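Local coordinates for protein yersinopine dehydrogenase (Yersinia pestis, PDB 6C4M) that catalyses the NADPH-dependent reductive condensation of pyruvate with an amino acid-derived intermediate, the last step in making the metallophore yersinopine, at residues I163-Y168 with S228-V233; G220-A225 with T241-N246; Q271-P276 with W397-V402. All coordinates share one frame; numbering follows the deposited sequence.

Contact 1: I163-Y168 with S228-V233. With NAP (NADP nicotinamide-adenine-dinucleotide phosphate), chain B.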
loop_
_atom_site.group_PDB
_atom_site.type_symbol
_atom_site.label_atom_id
_atom_site.label_comp_id
_atom_site.label_asym_id
_atom_site.label_seq_id
_atom_site.Cartn_x
_atom_site.Cartn_y
_atom_site.Cartn_z
ATOM N N ILE A 163 -5.966 37.123 13.455
ATOM C CA ILE A 163 -5.097 36.398 12.542
ATOM C C ILE A 163 -5.304 34.899 12.740
ATOM O O ILE A 163 -5.091 34.367 13.837
ATOM C CB ILE A 163 -3.623 36.789 12.737
ATOM C CG1 ILE A 163 -3.391 38.249 12.302
ATOM C CG2 ILE A 163 -2.733 35.892 11.912
ATOM C CD1 ILE A 163 -2.023 38.754 12.616
ATOM N N SER A 164 -5.721 34.228 11.673
ATOM C CA SER A 164 -5.763 32.769 11.582
ATOM C C SER A 164 -4.516 32.215 10.896
ATOM O O SER A 164 -4.192 32.615 9.776
ATOM C CB SER A 164 -6.982 32.309 10.789
ATOM O OG SER A 164 -8.153 32.272 11.568
ATOM N N LEU A 165 -3.841 31.286 11.568
ATOM C CA LEU A 165 -2.806 30.455 10.973
ATOM C C LEU A 165 -3.415 29.121 10.569
ATOM O O LEU A 165 -4.185 28.537 11.332
ATOM C CB LEU A 165 -1.657 30.225 11.953
ATOM C CG LEU A 165 -0.942 31.511 12.413
ATOM C CD1 LEU A 165 -0.291 31.289 13.744
ATOM C CD2 LEU A 165 0.072 31.921 11.386
ATOM N N SER A 166 -3.032 28.642 9.377
ATOM C CA SER A 166 -3.612 27.420 8.826
ATOM C C SER A 166 -3.352 26.215 9.715
ATOM O O SER A 166 -4.193 25.315 9.797
ATOM C CB SER A 166 -3.068 27.166 7.423
ATOM O OG SER A 166 -1.644 27.199 7.381
ATOM N N SER A 167 -2.214 26.180 10.396
ATOM C CA SER A 167 -1.939 25.107 11.333
ATOM C C SER A 167 -0.811 25.543 12.244
ATOM O O SER A 167 -0.117 26.525 11.974
ATOM C CB SER A 167 -1.572 23.807 10.617
ATOM O OG SER A 167 -0.279 23.871 10.040
ATOM N N TYR A 168 -0.630 24.797 13.332
ATOM C CA TYR A 168 0.566 24.986 14.133
ATOM C C TYR A 168 1.776 24.691 13.253
ATOM O O TYR A 168 1.709 23.857 12.334
ATOM C CB TYR A 168 0.542 24.094 15.374
ATOM C CG TYR A 168 1.822 24.148 16.163
ATOM C CD1 TYR A 168 2.308 25.359 16.655
ATOM C CD2 TYR A 168 2.554 22.983 16.418
ATOM C CE1 TYR A 168 3.497 25.410 17.355
ATOM C CE2 TYR A 168 3.746 23.025 17.126
ATOM C CZ TYR A 168 4.209 24.232 17.596
ATOM O OH TYR A 168 5.396 24.269 18.306
ATOM N N SER A 228 3.935 41.056 9.834
ATOM C CA SER A 228 5.385 41.126 9.683
ATOM C C SER A 228 6.060 40.482 10.874
ATOM O O SER A 228 7.073 39.791 10.735
ATOM C CB SER A 228 5.843 42.583 9.544
ATOM O OG SER A 228 5.268 43.180 8.399
ATOM N N TRP A 229 5.502 40.703 12.060
ATOM C CA TRP A 229 6.077 40.130 13.265
ATOM C C TRP A 229 5.994 38.612 13.219
ATOM O O TRP A 229 6.993 37.921 13.452
ATOM C CB TRP A 229 5.362 40.673 14.507
ATOM C CG TRP A 229 5.752 39.947 15.746
ATOM C CD1 TRP A 229 6.903 40.084 16.449
ATOM C CD2 TRP A 229 4.980 38.969 16.432
ATOM N NE1 TRP A 229 6.909 39.235 17.527
ATOM C CE2 TRP A 229 5.731 38.541 17.542
ATOM C CE3 TRP A 229 3.728 38.407 16.210
ATOM C CZ2 TRP A 229 5.272 37.578 18.427
ATOM C CZ3 TRP A 229 3.272 37.456 17.084
ATOM C CH2 TRP A 229 4.041 37.049 18.184
ATOM N N LEU A 230 4.807 38.075 12.897
ATOM C CA LEU A 230 4.646 36.630 12.756
ATOM C C LEU A 230 5.620 36.062 11.741
ATOM O O LEU A 230 6.242 35.024 11.983
ATOM C CB LEU A 230 3.215 36.275 12.344
ATOM C CG LEU A 230 2.224 36.119 13.481
ATOM C CD1 LEU A 230 0.822 35.967 12.930
ATOM C CD2 LEU A 230 2.551 34.906 14.343
ATOM N N THR A 231 5.729 36.703 10.576
ATOM C CA THR A 231 6.685 36.253 9.573
ATOM C C THR A 231 8.084 36.191 10.167
ATOM O O THR A 231 8.764 35.173 10.069
ATOM C CB THR A 231 6.652 37.184 8.364
ATOM O OG1 THR A 231 5.352 37.148 7.777
ATOM C CG2 THR A 231 7.690 36.759 7.308
ATOM N N ALA A 232 8.523 37.270 10.814
ATOM C CA ALA A 232 9.839 37.252 11.438
ATOM C C ALA A 232 9.970 36.092 12.411
ATOM O O ALA A 232 10.987 35.390 12.419
ATOM C CB ALA A 232 10.110 38.582 12.149
ATOM N N VAL A 233 8.940 35.859 13.222
ATOM C CA VAL A 233 8.978 34.769 14.202
ATOM C C VAL A 233 9.153 33.420 13.498
ATOM O O VAL A 233 9.952 32.580 13.918
ATOM C CB VAL A 233 7.703 34.765 15.068
ATOM C CG1 VAL A 233 7.694 33.520 15.969
ATOM C CG2 VAL A 233 7.589 35.988 15.933
HETATM P PA NAP B . -3.072 20.463 23.125
HETATM O O1A NAP B . -3.750 20.780 21.849
HETATM O O2A NAP B . -3.140 18.949 23.460
HETATM O O5B NAP B . -3.794 21.351 24.304
HETATM C C5B NAP B . -3.440 22.753 24.300
HETATM C C4B NAP B . -4.154 23.414 25.494
HETATM O O4B NAP B . -5.679 23.181 25.281
HETATM C C3B NAP B . -3.842 22.860 26.610
HETATM O O3B NAP B . -3.792 23.850 27.686
HETATM C C2B NAP B . -5.068 21.815 26.941
HETATM O O2B NAP B . -5.177 21.609 28.392
HETATM C C1B NAP B . -6.136 22.381 26.506
HETATM N N9A NAP B . -6.982 21.324 25.949
HETATM C C8A NAP B . -6.790 20.281 25.126
HETATM N N7A NAP B . -7.985 19.679 25.035
HETATM C C5A NAP B . -8.882 20.370 25.806
HETATM C C6A NAP B . -10.217 20.113 25.995
HETATM N N6A NAP B . -11.156 19.093 25.527
HETATM N N1A NAP B . -10.935 20.920 26.797
HETATM C C2A NAP B . -10.337 21.998 27.410
HETATM N N3A NAP B . -9.010 22.247 27.218
HETATM C C4A NAP B . -8.279 21.413 26.394
HETATM O O3 NAP B . -1.483 20.906 22.974
HETATM P PN NAP B . -0.646 21.405 21.683
HETATM O O1N NAP B . 0.304 22.382 22.223
HETATM O O2N NAP B . 0.038 20.133 21.123
HETATM O O5D NAP B . -1.553 22.046 20.438
HETATM C C5D NAP B . -1.735 23.481 20.308
HETATM C C4D NAP B . -2.593 23.698 19.045
HETATM O O4D NAP B . -1.804 23.168 17.762
HETATM C C3D NAP B . -3.731 23.037 19.043
HETATM O O3D NAP B . -4.670 23.840 18.174
HETATM C C2D NAP B . -3.484 21.720 18.298
HETATM O O2D NAP B . -4.619 21.367 17.659
HETATM C C1D NAP B . -2.449 22.159 17.244
HETATM N N1N NAP B . -1.463 21.118 16.863
HETATM C C2N NAP B . -0.310 20.936 17.543
HETATM C C3N NAP B . 0.599 19.948 17.102
HETATM C C7N NAP B . 1.925 19.702 17.854
HETATM O O7N NAP B . 2.864 19.274 17.310
HETATM N N7N NAP B . 1.956 20.021 19.256
HETATM C C4N NAP B . 0.315 19.178 16.010
HETATM C C5N NAP B . -0.835 19.361 15.342
HETATM C C6N NAP B . -1.735 20.347 15.762
HETATM P P2B NAP B . -4.213 20.434 29.153
HETATM O O1X NAP B . -4.894 19.099 28.940
HETATM O O2X NAP B . -2.854 20.406 28.540
HETATM O O3X NAP B . -4.174 20.730 30.634
#
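Leu-230, projecting from helix 225-235, brings its CD1 methyl onto the two methyls of Ile-163 on strand 161-165. The two side chains reach toward each other tip to tip: Leu-230 CD1 lies 3.7 Å from Ile-163 CG2 and 4.0 Å from Ile-163 CD1, facing both methyls of the isoleucine. The first torsion of Ile-163 (chi1 -68°) puts CG2 anti to the backbone N, and the extended chi2 (173°) then brings CD1 alongside CG2, so that both meet the leucine. Leu-165, two residues on and on the same face of the strand, approaches more loosely, its CD2 being 4.4 Å from Leu-230 CD1. No hydrogen bond crosses between strand and helix; the closest approaches all involve one leucine methyl, CD1, and all three residues are buried.

Past the end of the strand the chain arrives at the cofactor. Tyr-168 lies against the nicotinamide end of NADP, with its CB 3.5 Å from O4D of the ribose and its CD2 3.6 Å from the carboxamide carbon C7N, an oblique approach. CG is anti to the backbone N (chi1 174°), carrying the ring alongside the nicotinamide. Its OH is hydrogen-bonded to Thr-172 OG1, and the backbone N of Thr-172 in turn binds NADP, so the tyrosine and its anchor both belong to the pocket.

Strand 161-165 lies between the parallel strand 134-137 and the antiparallel strand 203-217. Helix 225-235 packs on the sheet face that bears Ile-163 and Leu-165, whereas Ser-164 points from the other face to bond Ser-140 and Glu-251. The residue preceding Leu-230, Trp-229, touches Ile-136 of strand 134-137 and Ile-41 of helix 32-44.

Contact 2: G220-A225 with T241-N246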
loop_
_atom_site.group_PDB
_atom_site.type_symbol
_atom_site.label_atom_id
_atom_site.label_comp_id
_atom_site.label_asym_id
_atom_site.label_seq_id
_atom_site.Cartn_x
_atom_site.Cartn_y
_atom_site.Cartn_z
ATOM N N GLY A 220 -7.521 41.071 5.073
ATOM C CA GLY A 220 -6.653 40.664 3.974
ATOM C C GLY A 220 -5.434 41.554 3.809
ATOM O O GLY A 220 -4.819 41.566 2.737
ATOM N N ASN A 221 -5.072 42.301 4.850
ATOM C CA ASN A 221 -3.976 43.272 4.791
ATOM C C ASN A 221 -2.662 42.546 5.059
ATOM O O ASN A 221 -2.274 42.365 6.220
ATOM C CB ASN A 221 -4.179 44.411 5.802
ATOM C CG ASN A 221 -2.906 45.254 6.001
ATOM O OD1 ASN A 221 -1.965 45.216 5.180
ATOM N ND2 ASN A 221 -2.879 46.032 7.090
ATOM N N ALA A 222 -1.946 42.174 3.981
ATOM C CA ALA A 222 -0.679 41.450 4.118
ATOM C C ALA A 222 0.419 42.252 4.811
ATOM O O ALA A 222 1.354 41.657 5.361
ATOM C CB ALA A 222 -0.158 41.018 2.753
ATOM N N GLY A 223 0.363 43.574 4.784
ATOM C CA GLY A 223 1.501 44.328 5.269
ATOM C C GLY A 223 1.408 44.798 6.704
ATOM O O GLY A 223 2.157 45.717 7.076
ATOM N N SER A 224 0.524 44.203 7.524
ATOM C CA SER A 224 0.381 44.708 8.877
ATOM C C SER A 224 1.625 44.388 9.697
ATOM O O SER A 224 2.319 43.384 9.457
ATOM C CB SER A 224 -0.868 44.130 9.566
ATOM O OG SER A 224 -0.653 42.795 10.033
ATOM N N ALA A 225 1.906 45.274 10.667
ATOM C CA ALA A 225 2.976 45.019 11.633
ATOM C C ALA A 225 2.862 43.639 12.294
ATOM O O ALA A 225 3.881 42.979 12.522
ATOM C CB ALA A 225 2.997 46.117 12.696
ATOM N N THR A 241 5.724 32.037 5.064
ATOM C CA THR A 241 4.404 32.536 5.399
ATOM C C THR A 241 3.744 33.067 4.137
ATOM O O THR A 241 4.340 33.852 3.395
ATOM C CB THR A 241 4.494 33.626 6.459
ATOM O OG1 THR A 241 5.473 34.609 6.064
ATOM C CG2 THR A 241 4.898 32.999 7.779
ATOM N N LEU A 242 2.530 32.625 3.890
ATOM C CA LEU A 242 1.813 32.952 2.665
ATOM C C LEU A 242 0.510 33.658 3.017
ATOM O O LEU A 242 -0.400 33.033 3.598
ATOM C CB LEU A 242 1.532 31.699 1.861
ATOM C CG LEU A 242 2.577 31.136 0.885
ATOM C CD1 LEU A 242 3.813 30.646 1.614
ATOM C CD2 LEU A 242 1.965 29.996 0.084
ATOM N N PRO A 243 0.370 34.931 2.687
ATOM C CA PRO A 243 -0.812 35.693 3.096
ATOM C C PRO A 243 -1.987 35.438 2.174
ATOM O O PRO A 243 -1.817 35.228 0.976
ATOM C CB PRO A 243 -0.332 37.140 2.987
ATOM C CG PRO A 243 0.692 37.086 1.891
ATOM C CD PRO A 243 1.386 35.773 2.045
ATOM N N CYS A 244 -3.193 35.466 2.747
ATOM C CA CYS A 244 -4.402 35.120 2.014
ATOM C C CYS A 244 -5.366 36.297 2.019
ATOM O O CYS A 244 -5.184 37.257 2.761
ATOM C CB CYS A 244 -5.050 33.861 2.613
ATOM S SG CYS A 244 -3.883 32.447 2.601
ATOM N N SER A 245 -6.420 36.203 1.196
ATOM C CA SER A 245 -7.307 37.352 0.991
ATOM C C SER A 245 -8.200 37.592 2.196
ATOM O O SER A 245 -8.691 38.705 2.392
ATOM C CB SER A 245 -8.200 37.157 -0.237
ATOM O OG SER A 245 -7.439 36.885 -1.388
ATOM N N ASN A 246 -8.471 36.553 2.972
ATOM C CA ASN A 246 -9.334 36.661 4.131
ATOM C C ASN A 246 -9.048 35.470 5.033
ATOM O O ASN A 246 -8.237 34.594 4.702
ATOM C CB ASN A 246 -10.804 36.762 3.706
ATOM C CG ASN A 246 -11.244 35.614 2.839
ATOM O OD1 ASN A 246 -11.247 34.465 3.269
ATOM N ND2 ASN A 246 -11.632 35.921 1.601
#
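Gly-220 CA comes 3.2 Å from Ser-245 O in a CA-H...O contact, with an angle of 122° at the hydrogen, a bent and therefore modest interaction; Cys-244 O is further from the same CA, at 3.9 Å. The residue turns with a positive phi of 65°, and with no CB on this side the carbonyl can come up against the backbone itself.

The apolar part is equally spare. Ala-222 CB packs against the Pro-243 ring, 3.9 Å from Pro-243 CB and 4.1 Å from Pro-243 CG, the methyl meeting two neighbouring ring carbons where strand 240-243 ends.

The polar bonds lie within 220-225 or run to residues outside the two segments. Asn-221 OD1 accepts from Gly-223 N at 2.9 Å, an Asx turn laid over the type I turn that runs from Asn-221 to Ser-224. The bond is bent, 138° at the hydrogen, and the N-H arrives from above the carbonyl plane. Each segment also carries a helix cap: Ser-224 OG bonds Met-227 N at the start of helix 225-235 and pairs with Glu-161, while Asn-246 OD1 bonds Ala-249 N at the start of helix 247-251.

Topologically, strand 203-217, this loop, helix 225-235 and strand 240-243 form a beta-alpha-beta crossover between adjacent parallel strands, and the contact lies where the loop leading into the helix passes the end of the second strand. Cys-244 extends the strand pairing through a backbone bond to Leu-215. With no hydrogen bond between the segments and only a few contacts, at the protein surface, the shape of the loop probably rests mainly on its own turns and caps, the touch across to Pro-243 and Ser-245 adding close but weak packing.

Contact 3: Q271-P276 with W397-V402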
loop_
_atom_site.group_PDB
_atom_site.type_symbol
_atom_site.label_atom_id
_atom_site.label_comp_id
_atom_site.label_asym_id
_atom_site.label_seq_id
_atom_site.Cartn_x
_atom_site.Cartn_y
_atom_site.Cartn_z
ATOM N N GLN A 271 -14.929 1.383 15.719
ATOM C CA GLN A 271 -15.004 0.167 16.527
ATOM C C GLN A 271 -13.811 0.053 17.473
ATOM O O GLN A 271 -13.976 -0.319 18.643
ATOM C CB GLN A 271 -15.089 -1.070 15.622
ATOM C CG GLN A 271 -15.324 -2.380 16.380
ATOM C CD GLN A 271 -15.649 -3.530 15.451
ATOM O OE1 GLN A 271 -16.627 -3.480 14.698
ATOM N NE2 GLN A 271 -14.802 -4.542 15.453
ATOM N N ALA A 272 -12.599 0.362 16.984
ATOM C CA ALA A 272 -11.427 0.358 17.859
ATOM C C ALA A 272 -11.565 1.404 18.953
ATOM O O ALA A 272 -11.155 1.195 20.099
ATOM C CB ALA A 272 -10.164 0.628 17.035
ATOM N N LEU A 273 -12.147 2.533 18.604
ATOM C CA LEU A 273 -12.281 3.634 19.547
ATOM C C LEU A 273 -13.222 3.262 20.683
ATOM O O LEU A 273 -12.936 3.527 21.857
ATOM C CB LEU A 273 -12.794 4.856 18.799
ATOM C CG LEU A 273 -13.440 5.959 19.622
ATOM C CD1 LEU A 273 -12.354 6.616 20.468
ATOM C CD2 LEU A 273 -14.092 6.946 18.687
ATOM N N PHE A 274 -14.349 2.648 20.347
ATOM C CA PHE A 274 -15.413 2.423 21.316
ATOM C C PHE A 274 -15.385 1.043 21.969
ATOM O O PHE A 274 -16.170 0.815 22.904
ATOM C CB PHE A 274 -16.774 2.636 20.658
ATOM C CG PHE A 274 -17.126 4.077 20.432
ATOM C CD1 PHE A 274 -17.254 4.971 21.510
ATOM C CD2 PHE A 274 -17.354 4.544 19.158
ATOM C CE1 PHE A 274 -17.591 6.317 21.297
ATOM C CE2 PHE A 274 -17.686 5.868 18.932
ATOM C CZ PHE A 274 -17.817 6.769 20.016
ATOM N N TYR A 275 -14.530 0.123 21.498
ATOM C CA TYR A 275 -14.315 -1.194 22.106
ATOM C C TYR A 275 -12.855 -1.255 22.542
ATOM O O TYR A 275 -12.015 -1.875 21.872
ATOM C CB TYR A 275 -14.643 -2.318 21.125
ATOM C CG TYR A 275 -16.113 -2.470 20.860
ATOM C CD1 TYR A 275 -16.736 -1.726 19.872
ATOM C CD2 TYR A 275 -16.901 -3.348 21.634
ATOM C CE1 TYR A 275 -18.112 -1.867 19.628
ATOM C CE2 TYR A 275 -18.264 -3.466 21.411
ATOM C CZ TYR A 275 -18.858 -2.742 20.402
ATOM O OH TYR A 275 -20.200 -2.854 20.159
ATOM N N PRO A 276 -12.514 -0.623 23.664
ATOM C CA PRO A 276 -11.098 -0.402 23.990
ATOM C C PRO A 276 -10.299 -1.658 24.167
ATOM O O PRO A 276 -9.071 -1.568 24.275
ATOM C CB PRO A 276 -11.159 0.381 25.304
ATOM C CG PRO A 276 -12.461 0.037 25.888
ATOM C CD PRO A 276 -13.398 -0.128 24.720
ATOM N N TRP A 397 -16.310 8.406 31.367
ATOM C CA TRP A 397 -15.757 8.070 30.061
ATOM C C TRP A 397 -15.588 9.306 29.190
ATOM O O TRP A 397 -16.465 10.178 29.144
ATOM C CB TRP A 397 -16.658 7.067 29.349
ATOM C CG TRP A 397 -16.613 5.715 29.947
ATOM C CD1 TRP A 397 -17.520 5.166 30.809
ATOM C CD2 TRP A 397 -15.606 4.720 29.726
ATOM N NE1 TRP A 397 -17.134 3.895 31.135
ATOM C CE2 TRP A 397 -15.962 3.594 30.489
ATOM C CE3 TRP A 397 -14.435 4.675 28.952
ATOM C CZ2 TRP A 397 -15.193 2.425 30.506
ATOM C CZ3 TRP A 397 -13.671 3.529 28.979
ATOM C CH2 TRP A 397 -14.063 2.406 29.747
ATOM N N HIS A 398 -14.449 9.364 28.492
ATOM C CA HIS A 398 -14.112 10.422 27.543
ATOM C C HIS A 398 -13.808 9.840 26.168
ATOM O O HIS A 398 -13.379 8.691 26.035
ATOM C CB HIS A 398 -12.854 11.206 27.955
ATOM C CG HIS A 398 -13.038 12.132 29.112
ATOM N ND1 HIS A 398 -12.949 13.502 28.984
ATOM C CD2 HIS A 398 -13.257 11.884 30.423
ATOM C CE1 HIS A 398 -13.136 14.060 30.166
ATOM N NE2 HIS A 398 -13.321 13.101 31.058
ATOM N N LEU A 399 -13.974 10.675 25.156
ATOM C CA LEU A 399 -13.359 10.474 23.851
ATOM C C LEU A 399 -11.972 11.094 23.814
ATOM O O LEU A 399 -11.771 12.181 24.370
ATOM C CB LEU A 399 -14.210 11.115 22.773
ATOM C CG LEU A 399 -15.547 10.406 22.584
ATOM C CD1 LEU A 399 -16.543 11.367 21.983
ATOM C CD2 LEU A 399 -15.355 9.203 21.684
ATOM N N PRO A 400 -11.006 10.471 23.133
ATOM C CA PRO A 400 -9.709 11.133 22.922
ATOM C C PRO A 400 -9.840 12.274 21.927
ATOM O O PRO A 400 -10.845 12.417 21.224
ATOM C CB PRO A 400 -8.815 10.023 22.388
ATOM C CG PRO A 400 -9.757 9.048 21.757
ATOM C CD PRO A 400 -11.068 9.153 22.468
ATOM N N ARG A 401 -8.799 13.118 21.873
ATOM C CA ARG A 401 -8.918 14.340 21.090
ATOM C C ARG A 401 -9.118 14.035 19.613
ATOM O O ARG A 401 -9.756 14.810 18.892
ATOM C CB ARG A 401 -7.691 15.225 21.299
ATOM C CG ARG A 401 -6.389 14.579 20.844
ATOM C CD ARG A 401 -5.393 15.608 20.311
ATOM N NE ARG A 401 -4.385 15.942 21.310
ATOM C CZ ARG A 401 -3.205 15.335 21.422
ATOM N NH1 ARG A 401 -2.867 14.349 20.590
ATOM N NH2 ARG A 401 -2.358 15.725 22.372
ATOM N N VAL A 402 -8.573 12.927 19.131
ATOM C CA VAL A 402 -9.008 12.348 17.867
ATOM C C VAL A 402 -9.996 11.231 18.202
ATOM O O VAL A 402 -9.596 10.234 18.830
ATOM C CB VAL A 402 -7.814 11.841 17.030
ATOM C CG1 VAL A 402 -8.313 11.181 15.774
ATOM C CG2 VAL A 402 -6.885 13.036 16.685
#
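Leu-273 and Leu-399 have their CA atoms 8.2 Å apart where the last turn of helix 267-274 faces the extended chain running from strand 397-398 to helix 401-419. The CG of Leu-273 is anti to the backbone N (chi1 160°), which directs the branched end at the other segment, where the two methyls meet different partners. Leu-273 CD1 presses on the Pro-400 ring, only 3.5 Å from Pro-400 CD, a tight fit for two carbons, and 3.8 Å from Pro-400 CG. Its other methyl, CD2, meets Leu-399 CD2 at 4.0 Å, the two leucines crossing at about a right angle.

Strands 390-391 and 397-398 form a small antiparallel pair, and Pro-400 then takes the N-cap position of helix 401-419, so this packing lies between the end of helix 267-274 and the junction of strand and helix. Leu-399 CD2 also reaches the Phe-274 ring obliquely, 3.7 Å from CE1 and 3.8 Å from CZ of that ring. One face of the same ring is covered near its rim by Leu-273 CD2, and Phe-441 of helix 425-445 meets it as well.

Just beyond the proline the chain reaches the active-site region: Arg-401 forms a salt bridge through NH2 with the NADP phosphate oxygen O2A, and Val-402 touches His-260, the probable proton donor or acceptor.

Overall arrangement
Contacts 1 and 2 are close neighbours, their centres about 10 Å apart, and their segments alternate along the chain. They share the large mixed sheet: helix 225-235 packs on it in contact 1, and the loop entering that helix meets the end of strand 240-243 in contact 2. Thr-231 OG1 and Thr-241 OG1, 3.1 Å apart, probably bond the two together. Contact 3 comes later in the chain, on the opposite side of its centre, about 33 Å from contact 1 and about 39 Å from contact 2 between centres, in the mainly helical part. NADP links the distant parts: Tyr-168 flanks its nicotinamide and Arg-401 its phosphate, so sheet and helical regions both shape the cofactor site.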